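Putative ATP-grasp superfamily protein (Archaeoglobus fulgidus, PDB 3DF7) is of unknown function but probably binds ATP and a metal ion, as other members of the ATP-grasp superfamily do. Local coordinates at residues M63-I75 / L87-G99. Residues are numbered along the deposited sequence; the frame is centred on the assembly and turned at random.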
HETATM    1  N   MSE A  63       1.627  19.817  10.743  1.00 14.88           N
HETATM    2  CA  MSE A  63       0.569  19.347   9.847  1.00 16.57           C
HETATM    3  C   MSE A  63      -0.849  19.819  10.185  1.00 16.27           C
HETATM    4  O   MSE A  63      -1.698  19.925   9.300  1.00 14.12           O
HETATM    5  CB  MSE A  63       0.606  17.819   9.718  1.00 19.28           C
HETATM    6  CG  MSE A  63       0.566  17.053  11.003  1.00 22.18           C
HETATM    7 SE   MSE A  63       0.766  15.142  10.638  1.00 36.93          SE
HETATM    8  CE  MSE A  63      -0.872  14.913   9.738  1.00  8.88           C
ATOM      9  N   GLU A  64      -1.101  20.130  11.452  1.00 16.84           N
ATOM     10  CA  GLU A  64      -2.419  20.599  11.868  1.00 18.38           C
ATOM     11  C   GLU A  64      -2.806  21.833  11.053  1.00 17.04           C
ATOM     12  O   GLU A  64      -3.930  21.939  10.562  1.00 16.45           O
ATOM     13  CB  GLU A  64      -2.413  20.970  13.357  1.00 21.89           C
ATOM     14  CG  GLU A  64      -1.717  19.973  14.274  1.00 29.05           C
ATOM     15  CD  GLU A  64      -0.203  20.023  14.150  1.00 30.68           C
ATOM     16  OE1 GLU A  64       0.373  21.121  14.317  1.00 34.33           O
ATOM     17  OE2 GLU A  64       0.411  18.969  13.889  1.00 33.22           O
ATOM     18  N   LYS A  65      -1.857  22.757  10.913  1.00 16.75           N
ATOM     19  CA  LYS A  65      -2.068  24.003  10.181  1.00 17.14           C
ATOM     20  C   LYS A  65      -2.518  23.776   8.740  1.00 15.75           C
ATOM     21  O   LYS A  65      -3.263  24.582   8.176  1.00 14.04           O
ATOM     22  CB  LYS A  65      -0.785  24.836  10.195  1.00 20.17           C
ATOM     23  CG  LYS A  65      -0.291  25.167  11.596  1.00 25.70           C
ATOM     24  CD  LYS A  65      -1.287  26.050  12.336  1.00 29.77           C
ATOM     25  CE  LYS A  65      -0.988  26.107  13.824  1.00 31.92           C
ATOM     26  NZ  LYS A  65      -1.230  24.787  14.482  1.00 34.37           N
ATOM     27  N   TYR A  66      -2.054  22.681   8.145  1.00 12.57           N
ATOM     28  CA  TYR A  66      -2.420  22.350   6.774  1.00 13.52           C
ATOM     29  C   TYR A  66      -3.785  21.674   6.745  1.00 12.62           C
ATOM     30  O   TYR A  66      -4.605  21.948   5.869  1.00 13.80           O
ATOM     31  CB  TYR A  66      -1.355  21.444   6.148  1.00 11.50           C
ATOM     32  CG  TYR A  66      -0.015  22.124   6.003  1.00 12.72           C
ATOM     33  CD1 TYR A  66       0.832  22.289   7.100  1.00 12.05           C
ATOM     34  CD2 TYR A  66       0.393  22.641   4.774  1.00 12.92           C
ATOM     35  CE1 TYR A  66       2.054  22.951   6.973  1.00 11.50           C
ATOM     36  CE2 TYR A  66       1.609  23.310   4.639  1.00 12.20           C
ATOM     37  CZ  TYR A  66       2.433  23.458   5.741  1.00 10.66           C
ATOM     38  OH  TYR A  66       3.634  24.108   5.605  1.00 11.38           O
ATOM     39  N   LEU A  67      -4.030  20.796   7.714  1.00 12.49           N
ATOM     40  CA  LEU A  67      -5.311  20.100   7.802  1.00 14.75           C
ATOM     41  C   LEU A  67      -6.461  21.082   8.012  1.00 15.16           C
ATOM     42  O   LEU A  67      -7.560  20.883   7.493  1.00 15.75           O
ATOM     43  CB  LEU A  67      -5.283  19.094   8.956  1.00 14.37           C
ATOM     44  CG  LEU A  67      -4.515  17.798   8.700  1.00 13.25           C
ATOM     45  CD1 LEU A  67      -4.299  17.043  10.006  1.00 11.99           C
ATOM     46  CD2 LEU A  67      -5.295  16.954   7.703  1.00 12.02           C
ATOM     47  N   GLU A  68      -6.200  22.141   8.774  1.00 16.62           N
ATOM     48  CA  GLU A  68      -7.209  23.156   9.069  1.00 18.72           C
ATOM     49  C   GLU A  68      -7.659  23.918   7.824  1.00 18.45           C
ATOM     50  O   GLU A  68      -8.732  24.523   7.813  1.00 19.70           O
ATOM     51  CB  GLU A  68      -6.669  24.159  10.097  1.00 19.83           C
ATOM     52  CG  GLU A  68      -6.199  23.539  11.404  1.00 26.25           C
ATOM     53  CD  GLU A  68      -5.619  24.562  12.368  1.00 28.95           C
ATOM     54  OE1 GLU A  68      -4.775  25.378  11.942  1.00 30.65           O
ATOM     55  OE2 GLU A  68      -6.001  24.544  13.558  1.00 32.39           O
ATOM     56  N   LYS A  69      -6.840  23.890   6.779  1.00 18.53           N
ATOM     57  CA  LYS A  69      -7.158  24.598   5.542  1.00 19.07           C
ATOM     58  C   LYS A  69      -7.469  23.666   4.371  1.00 18.12           C
ATOM     59  O   LYS A  69      -7.546  24.106   3.223  1.00 18.87           O
ATOM     60  CB  LYS A  69      -5.990  25.511   5.163  1.00 23.03           C
ATOM     61  CG  LYS A  69      -5.616  26.538   6.232  1.00 24.15           C
ATOM     62  CD  LYS A  69      -6.691  27.606   6.382  1.00 29.11           C
ATOM     63  CE  LYS A  69      -6.312  28.638   7.441  1.00 32.20           C
ATOM     64  NZ  LYS A  69      -6.239  28.047   8.814  1.00 33.02           N
ATOM     65  N   SER A  70      -7.662  22.385   4.660  1.00 14.26           N
ATOM     66  CA  SER A  70      -7.945  21.406   3.615  1.00 14.52           C
ATOM     67  C   SER A  70      -9.391  20.920   3.605  1.00 13.86           C
ATOM     68  O   SER A  70     -10.076  20.976   4.623  1.00 14.38           O
ATOM     69  CB  SER A  70      -7.006  20.207   3.771  1.00 13.49           C
ATOM     70  OG  SER A  70      -5.657  20.606   3.595  1.00 17.75           O
ATOM     71  N   ASP A  71      -9.843  20.445   2.444  1.00 13.35           N
ATOM     72  CA  ASP A  71     -11.202  19.931   2.291  1.00 13.44           C
ATOM     73  C   ASP A  71     -11.191  18.407   2.373  1.00 13.23           C
ATOM     74  O   ASP A  71     -12.207  17.781   2.664  1.00 12.62           O
ATOM     75  CB  ASP A  71     -11.790  20.370   0.951  1.00 13.69           C
ATOM     76  CG  ASP A  71     -11.966  21.873   0.862  1.00 15.19           C
ATOM     77  OD1 ASP A  71     -12.662  22.438   1.731  1.00 17.92           O
ATOM     78  OD2 ASP A  71     -11.408  22.487  -0.072  1.00 15.32           O
ATOM     79  N   ALA A  72     -10.036  17.816   2.098  1.00 10.42           N
ATOM     80  CA  ALA A  72      -9.889  16.369   2.168  1.00 10.12           C
ATOM     81  C   ALA A  72      -8.428  16.055   2.441  1.00  9.66           C
ATOM     82  O   ALA A  72      -7.561  16.931   2.334  1.00  9.29           O
ATOM     83  CB  ALA A  72     -10.337  15.722   0.850  1.00 10.84           C
ATOM     84  N   PHE A  73      -8.151  14.813   2.813  1.00  8.45           N
ATOM     85  CA  PHE A  73      -6.778  14.421   3.073  1.00  9.93           C
ATOM     86  C   PHE A  73      -6.551  12.986   2.644  1.00 10.00           C
ATOM     87  O   PHE A  73      -7.495  12.200   2.522  1.00  8.78           O
ATOM     88  CB  PHE A  73      -6.426  14.591   4.563  1.00  9.96           C
ATOM     89  CG  PHE A  73      -7.023  13.540   5.465  1.00 11.11           C
ATOM     90  CD1 PHE A  73      -6.408  12.296   5.617  1.00 11.56           C
ATOM     91  CD2 PHE A  73      -8.199  13.792   6.164  1.00 11.09           C
ATOM     92  CE1 PHE A  73      -6.959  11.320   6.454  1.00 11.27           C
ATOM     93  CE2 PHE A  73      -8.757  12.824   7.004  1.00 12.27           C
ATOM     94  CZ  PHE A  73      -8.132  11.583   7.148  1.00 11.90           C
ATOM     95  N   LEU A  74      -5.290  12.666   2.398  1.00  9.56           N
ATOM     96  CA  LEU A  74      -4.883  11.324   2.018  1.00  9.45           C
ATOM     97  C   LEU A  74      -3.532  11.128   2.677  1.00  9.80           C
ATOM     98  O   LEU A  74      -2.562  11.811   2.342  1.00  9.02           O
ATOM     99  CB  LEU A  74      -4.742  11.179   0.500  1.00  7.91           C
ATOM    100  CG  LEU A  74      -4.298   9.765   0.098  1.00 10.27           C
ATOM    101  CD1 LEU A  74      -5.351   8.740   0.561  1.00  9.17           C
ATOM    102  CD2 LEU A  74      -4.091   9.689  -1.405  1.00  8.81           C
ATOM    103  N   ILE A  75      -3.482  10.202   3.626  1.00 10.82           N
ATOM    104  CA  ILE A  75      -2.256   9.923   4.347  1.00 11.00           C
ATOM    105  C   ILE A  75      -1.690   8.562   3.965  1.00 10.26           C
ATOM    106  O   ILE A  75      -2.382   7.547   4.002  1.00 10.16           O
ATOM    107  CB  ILE A  75      -2.503  10.018   5.877  1.00 11.98           C
ATOM    108  CG1 ILE A  75      -2.703  11.497   6.254  1.00 12.17           C
ATOM    109  CG2 ILE A  75      -1.342   9.391   6.656  1.00 11.13           C
ATOM    110  CD1 ILE A  75      -3.083  11.742   7.693  1.00 14.01           C
ATOM    111  N   LEU A  87      -1.795   8.824  12.622  1.00  9.94           N
ATOM    112  CA  LEU A  87      -1.817   9.952  11.702  1.00 10.79           C
ATOM    113  C   LEU A  87      -3.210  10.135  11.117  1.00 10.70           C
ATOM    114  O   LEU A  87      -3.718  11.257  11.031  1.00 10.37           O
ATOM    115  CB  LEU A  87      -0.797   9.744  10.580  1.00  9.79           C
ATOM    116  CG  LEU A  87       0.672   9.802  11.007  1.00 11.18           C
ATOM    117  CD1 LEU A  87       1.559   9.388   9.845  1.00 11.22           C
ATOM    118  CD2 LEU A  87       1.021  11.209  11.472  1.00 11.98           C
ATOM    119  N   THR A  88      -3.837   9.030  10.729  1.00 10.95           N
ATOM    120  CA  THR A  88      -5.172   9.090  10.149  1.00 12.77           C
ATOM    121  C   THR A  88      -6.206   9.547  11.175  1.00 13.22           C
ATOM    122  O   THR A  88      -7.056  10.390  10.881  1.00 15.61           O
ATOM    123  CB  THR A  88      -5.597   7.722   9.587  1.00 11.39           C
ATOM    124  OG1 THR A  88      -4.628   7.282   8.626  1.00 10.36           O
ATOM    125  CG2 THR A  88      -6.959   7.828   8.910  1.00 12.19           C
ATOM    126  N   LYS A  89      -6.129   8.991  12.378  1.00 14.40           N
ATOM    127  CA  LYS A  89      -7.063   9.344  13.443  1.00 16.14           C
ATOM    128  C   LYS A  89      -6.999  10.844  13.726  1.00 16.75           C
ATOM    129  O   LYS A  89      -8.018  11.483  13.995  1.00 16.49           O
ATOM    130  CB  LYS A  89      -6.726   8.555  14.711  1.00 17.80           C
ATOM    131  CG  LYS A  89      -7.741   8.708  15.835  1.00 19.57           C
ATOM    132  CD  LYS A  89      -7.344   7.861  17.033  1.00 24.86           C
ATOM    133  CE  LYS A  89      -8.332   8.020  18.176  1.00 28.25           C
ATOM    134  NZ  LYS A  89      -7.894   7.244  19.365  1.00 31.39           N
ATOM    135  N   LYS A  90      -5.794  11.398  13.658  1.00 16.37           N
ATOM    136  CA  LYS A  90      -5.580  12.821  13.893  1.00 17.33           C
ATOM    137  C   LYS A  90      -6.212  13.637  12.770  1.00 16.55           C
ATOM    138  O   LYS A  90      -6.902  14.626  13.020  1.00 15.68           O
ATOM    139  CB  LYS A  90      -4.077  13.116  13.971  1.00 19.29           C
ATOM    140  CG  LYS A  90      -3.726  14.595  14.082  1.00 23.51           C
ATOM    141  CD  LYS A  90      -2.220  14.802  14.205  1.00 26.04           C
ATOM    142  CE  LYS A  90      -1.864  16.278  14.284  1.00 27.47           C
ATOM    143  NZ  LYS A  90      -0.409  16.480  14.531  1.00 28.70           N
ATOM    144  N   ALA A  91      -5.984  13.211  11.533  1.00 14.79           N
ATOM    145  CA  ALA A  91      -6.526  13.910  10.373  1.00 15.47           C
ATOM    146  C   ALA A  91      -8.057  13.872  10.297  1.00 14.33           C
ATOM    147  O   ALA A  91      -8.684  14.852   9.903  1.00 14.33           O
ATOM    148  CB  ALA A  91      -5.923  13.328   9.097  1.00 14.37           C
ATOM    149  N   GLU A  92      -8.653  12.747  10.677  1.00 15.65           N
ATOM    150  CA  GLU A  92     -10.108  12.596  10.635  1.00 17.47           C
ATOM    151  C   GLU A  92     -10.857  13.720  11.342  1.00 18.90           C
ATOM    152  O   GLU A  92     -11.992  14.033  10.996  1.00 20.61           O
ATOM    153  CB  GLU A  92     -10.523  11.265  11.263  1.00 17.59           C
ATOM    154  CG  GLU A  92     -10.032  10.040  10.521  1.00 17.88           C
ATOM    155  CD  GLU A  92     -10.484   8.758  11.186  1.00 18.19           C
ATOM    156  OE1 GLU A  92     -10.340   8.655  12.424  1.00 18.70           O
ATOM    157  OE2 GLU A  92     -10.976   7.858  10.474  1.00 16.47           O
ATOM    158  N   LYS A  93     -10.216  14.311  12.344  1.00 21.26           N
ATOM    159  CA  LYS A  93     -10.820  15.387  13.118  1.00 23.98           C
ATOM    160  C   LYS A  93     -10.958  16.682  12.318  1.00 23.28           C
ATOM    161  O   LYS A  93     -11.639  17.608  12.758  1.00 23.29           O
ATOM    162  CB  LYS A  93      -9.975  15.641  14.373  1.00 27.44           C
ATOM    163  CG  LYS A  93     -10.521  16.695  15.339  1.00 34.39           C
ATOM    164  CD  LYS A  93     -11.766  16.221  16.097  1.00 37.47           C
ATOM    165  CE  LYS A  93     -13.031  16.326  15.256  1.00 40.33           C
ATOM    166  NZ  LYS A  93     -14.232  15.862  16.007  1.00 42.14           N
ATOM    167  N   TYR A  94     -10.337  16.742  11.139  1.00 20.08           N
ATOM    168  CA  TYR A  94     -10.377  17.958  10.327  1.00 19.72           C
ATOM    169  C   TYR A  94     -11.211  17.974   9.054  1.00 19.95           C
ATOM    170  O   TYR A  94     -12.049  18.857   8.877  1.00 20.37           O
ATOM    171  CB  TYR A  94      -8.959  18.396   9.966  1.00 18.93           C
ATOM    172  CG  TYR A  94      -8.122  18.760  11.161  1.00 18.93           C
ATOM    173  CD1 TYR A  94      -7.476  17.778  11.906  1.00 21.65           C
ATOM    174  CD2 TYR A  94      -8.006  20.086  11.576  1.00 21.35           C
ATOM    175  CE1 TYR A  94      -6.736  18.104  13.038  1.00 22.65           C
ATOM    176  CE2 TYR A  94      -7.271  20.424  12.711  1.00 21.06           C
ATOM    177  CZ  TYR A  94      -6.642  19.427  13.434  1.00 21.94           C
ATOM    178  OH  TYR A  94      -5.927  19.745  14.565  1.00 22.97           O
ATOM    179  N   CYS A  95     -10.978  17.022   8.156  1.00 18.90           N
ATOM    180  CA  CYS A  95     -11.718  17.003   6.898  1.00 17.94           C
ATOM    181  C   CYS A  95     -11.979  15.612   6.335  1.00 16.45           C
ATOM    182  O   CYS A  95     -11.631  14.606   6.952  1.00 16.90           O
ATOM    183  CB  CYS A  95     -10.975  17.849   5.864  1.00 16.88           C
ATOM    184  SG  CYS A  95      -9.214  17.465   5.755  1.00 18.09           S
ATOM    185  N   GLU A  96     -12.597  15.569   5.156  1.00 16.14           N
ATOM    186  CA  GLU A  96     -12.930  14.306   4.511  1.00 16.36           C
ATOM    187  C   GLU A  96     -11.691  13.449   4.304  1.00 15.23           C
ATOM    188  O   GLU A  96     -10.618  13.955   3.983  1.00 15.20           O
ATOM    189  CB  GLU A  96     -13.607  14.540   3.156  1.00 18.54           C
ATOM    190  CG  GLU A  96     -14.216  13.269   2.569  1.00 26.23           C
ATOM    191  CD  GLU A  96     -14.591  13.396   1.102  1.00 32.06           C
ATOM    192  OE1 GLU A  96     -15.242  14.396   0.729  1.00 35.07           O
ATOM    193  OE2 GLU A  96     -14.241  12.483   0.324  1.00 33.20           O
ATOM    194  N   ASN A  97     -11.862  12.146   4.478  1.00 12.90           N
ATOM    195  CA  ASN A  97     -10.777  11.181   4.328  1.00 12.52           C
ATOM    196  C   ASN A  97     -10.943  10.424   3.010  1.00 12.30           C
ATOM    197  O   ASN A  97     -11.963   9.770   2.795  1.00 13.25           O
ATOM    198  CB  ASN A  97     -10.823  10.197   5.499  1.00 12.15           C
ATOM    199  CG  ASN A  97      -9.633   9.258   5.533  1.00 13.50           C
ATOM    200  OD1 ASN A  97      -8.796   9.247   4.627  1.00 13.55           O
ATOM    201  ND2 ASN A  97      -9.555   8.457   6.592  1.00 12.13           N
ATOM    202  N   LEU A  98      -9.951  10.519   2.127  1.00  9.70           N
ATOM    203  CA  LEU A  98     -10.012   9.811   0.849  1.00 10.35           C
ATOM    204  C   LEU A  98      -9.521   8.381   1.040  1.00  8.85           C
ATOM    205  O   LEU A  98      -9.614   7.555   0.131  1.00  9.11           O
ATOM    206  CB  LEU A  98      -9.152  10.509  -0.216  1.00 10.00           C
ATOM    207  CG  LEU A  98      -9.556  11.929  -0.624  1.00 13.41           C
ATOM    208  CD1 LEU A  98      -8.784  12.326  -1.873  1.00 13.83           C
ATOM    209  CD2 LEU A  98     -11.057  11.996  -0.894  1.00 12.59           C
ATOM    210  N   GLY A  99      -9.000   8.108   2.233  1.00  9.19           N
ATOM    211  CA  GLY A  99      -8.495   6.787   2.572  1.00  8.97           C
ATOM    212  C   GLY A  99      -9.383   6.089   3.587  1.00  9.58           C
ATOM    213  O   GLY A  99     -10.528   6.492   3.799  1.00 10.25           O
TER
HETATM  214  O   HOH W   1     -14.245  16.976   0.698  1.00 33.66           O
HETATM  215  O   HOH W   2     -14.173  18.444   4.325  1.00 39.45           O
HETATM  216  O   HOH W   3      -5.911   8.759   4.207  1.00 13.25           O
HETATM  217  O   HOH W   4      -4.822   6.867   5.674  1.00 15.37           O
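In the beta-alpha-beta unit formed by strand 72-76, helix 83-92 and strand 96-97, the ring of Phe-73 is clamped between the helix and the returning strand. Ala-91 CB sits over the centre of one face, 3.3 Å from the ring centroid, a close CH-pi contact. Asn-97 CA lies over the opposite face, offset toward the rim, and the side-chain amide of Asn-97 is turned 25° from the ring plane. Cys-95 SG meets the ring edge in plane. A chi1 of 75° sets Phe-73 CG between its own N and carbonyl carbon, which swings the ring under the helix. The two strands pair in parallel: Phe-73 N donates to Glu-96 O (2.9 Å), and Leu-98 N to Phe-73 O (3.0 Å). Strand 96-97 lies at one edge of a four-stranded parallel sheet, next to strand 72-76, whose other side is bonded to strand 3-8. Ile-75 CD1 packs 3.5 Å from Ala-91 CB, and a water bridges Ile-75 N and Asn-97 OD1, which also accepts from Gly-99 N in an Asx turn. The axes of helix 63-67 and segment 87-92 cross at -44°. Leu-67 CB rests over one face of the Tyr-94 ring, 3.6 Å from Tyr-94 CG, while Glu-68 CG passes beside CE2. Farther out, the fully extended Lys-90 brings NZ to the anti side of Glu-64 OE2, somewhat out of the carboxylate plane, for a 2.7 Å salt bridge.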